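Local coordinates for cutinase-like protein (Cryptococcus sp., PDB 2CZQ) that probably hydrolyses carboxylic esters, as a cutinase-like enzyme with the alpha/beta-hydrolase fold, at residues A[127-132]-A[184-189]. Numbering follows the deposited sequence.
Sequences VDSNGG and PSDQGV
Asp186 OD1 takes up the backbone N-H of Val189 at 3.0 Å, nearly straight (161°), on its anti side but 33° out of the carboxylate plane. Asp suits this N-cap position because its short side chain can turn back onto the first turn of the helix; CG anti to the backbone N (chi1 -170°) places it there. Polar links between the segments run through water, beside direct van der Waals contacts. One water donates to Asp186 OD2 and is hydrogen-bonded to Ser129 OG, while a second can donate to Asp186 OD1 or Asn130 OD1, the sharing left open. Ser129 itself is small enough to let its CB rest 3.6 Å from Asp186 OD2 and its OG lie against Val189 CG2. Having no side chain, Gly188 brings its CA 3.5 Å from Ser129 O in a CA-H...O contact. The opposing type I turn, Asp128 to Gly131, is closed by Gly131 N to Asp128 O; Asp128 OD1 reinforces it, accepting from Asn130 N, making an Asx turn, and from Gly132 N on the opposite face of the carboxylate. The turn follows edge strand 126-127 and meets the N-terminal end of helix 187-200, where Val189 also packs on Val160 of the adjacent strand 157-160.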
loop_
_atom_site.group_PDB
_atom_site.type_symbol
_atom_site.label_atom_id
_atom_site.label_comp_id
_atom_site.label_asym_id
_atom_site.label_seq_id
_atom_site.Cartn_x
_atom_site.Cartn_y
_atom_site.Cartn_z
ATOM N N VAL A 127 -4.268 3.174 -10.930
ATOM C CA VAL A 127 -3.864 2.477 -12.147
ATOM C C VAL A 127 -4.360 1.036 -12.117
ATOM O O VAL A 127 -4.736 0.509 -11.059
ATOM C CB VAL A 127 -2.331 2.496 -12.371
ATOM C CG1 VAL A 127 -1.805 3.918 -12.501
ATOM C CG2 VAL A 127 -1.603 1.733 -11.277
ATOM N N ASP A 128 -4.357 0.400 -13.285
ATOM C CA ASP A 128 -4.693 -1.013 -13.386
ATOM C C ASP A 128 -3.417 -1.862 -13.314
ATOM O O ASP A 128 -2.331 -1.340 -13.063
ATOM C CB ASP A 128 -5.530 -1.292 -14.641
ATOM C CG ASP A 128 -4.823 -0.924 -15.926
ATOM O OD1 ASP A 128 -3.589 -1.135 -16.027
ATOM O OD2 ASP A 128 -5.454 -0.441 -16.895
ATOM N N SER A 129 -3.540 -3.170 -13.518
ATOM C CA SER A 129 -2.404 -4.072 -13.326
ATOM C C SER A 129 -1.293 -3.872 -14.350
ATOM O O SER A 129 -0.183 -4.367 -14.164
ATOM C CB SER A 129 -2.867 -5.521 -13.344
ATOM O OG SER A 129 -3.795 -5.725 -12.303
ATOM N N ASN A 130 -1.608 -3.160 -15.430
ATOM C CA ASN A 130 -0.643 -2.843 -16.477
ATOM C C ASN A 130 -0.151 -1.402 -16.386
ATOM O O ASN A 130 0.580 -0.935 -17.259
ATOM C CB ASN A 130 -1.254 -3.112 -17.856
ATOM C CG ASN A 130 -1.682 -4.551 -18.029
ATOM O OD1 ASN A 130 -0.888 -5.468 -17.840
ATOM N ND2 ASN A 130 -2.950 -4.757 -18.365
ATOM N N GLY A 131 -0.547 -0.698 -15.329
ATOM C CA GLY A 131 -0.167 0.694 -15.152
ATOM C C GLY A 131 -1.019 1.686 -15.923
ATOM O O GLY A 131 -0.726 2.880 -15.916
ATOM N N GLY A 132 -2.067 1.193 -16.579
ATOM C CA GLY A 132 -2.983 2.030 -17.329
ATOM C C GLY A 132 -4.155 2.517 -16.506
ATOM O O GLY A 132 -4.165 2.415 -15.277
ATOM N N PRO A 184 -0.498 -11.222 -6.060
ATOM C CA PRO A 184 0.798 -11.793 -5.665
ATOM C C PRO A 184 1.650 -12.254 -6.840
ATOM O O PRO A 184 2.878 -12.135 -6.766
ATOM C CB PRO A 184 0.403 -12.981 -4.785
ATOM C CG PRO A 184 -0.882 -12.546 -4.172
ATOM C CD PRO A 184 -1.605 -11.846 -5.302
ATOM N N SER A 185 1.022 -12.761 -7.895
ATOM C CA SER A 185 1.772 -13.297 -9.021
ATOM C C SER A 185 1.656 -12.486 -10.302
ATOM O O SER A 185 2.225 -12.865 -11.327
ATOM C CB SER A 185 1.409 -14.753 -9.257
ATOM O OG SER A 185 2.058 -15.547 -8.285
ATOM N N ASP A 186 0.951 -11.365 -10.250
ATOM C CA ASP A 186 0.848 -10.518 -11.421
ATOM C C ASP A 186 2.170 -9.784 -11.615
ATOM O O ASP A 186 2.592 -9.009 -10.754
ATOM C CB ASP A 186 -0.307 -9.544 -11.271
ATOM C CG ASP A 186 -0.598 -8.805 -12.542
ATOM O OD1 ASP A 186 0.284 -8.050 -13.009
ATOM O OD2 ASP A 186 -1.682 -8.928 -13.137
ATOM N N GLN A 187 2.831 -10.046 -12.738
ATOM C CA GLN A 187 4.162 -9.500 -12.973
ATOM C C GLN A 187 4.142 -7.992 -13.188
ATOM O O GLN A 187 5.086 -7.299 -12.802
ATOM C CB GLN A 187 4.823 -10.202 -14.149
ATOM C CG GLN A 187 5.064 -11.678 -13.909
ATOM C CD GLN A 187 5.358 -12.424 -15.186
ATOM O OE1 GLN A 187 4.621 -12.303 -16.160
ATOM N NE2 GLN A 187 6.438 -13.200 -15.189
ATOM N N GLY A 188 3.076 -7.481 -13.794
ATOM C CA GLY A 188 2.902 -6.044 -13.922
ATOM C C GLY A 188 2.801 -5.382 -12.561
ATOM O O GLY A 188 3.459 -4.374 -12.292
ATOM N N VAL A 189 1.983 -5.962 -11.690
ATOM C CA VAL A 189 1.790 -5.433 -10.343
ATOM C C VAL A 189 3.088 -5.462 -9.536
ATOM O O VAL A 189 3.477 -4.452 -8.937
ATOM C CB VAL A 189 0.677 -6.210 -9.600
ATOM C CG1 VAL A 189 0.577 -5.766 -8.154
ATOM C CG2 VAL A 189 -0.670 -6.033 -10.296
HETATM O O HOH W 1 -4.096 -8.512 -12.082
HETATM O O HOH W 2 0.120 -7.141 -15.509
#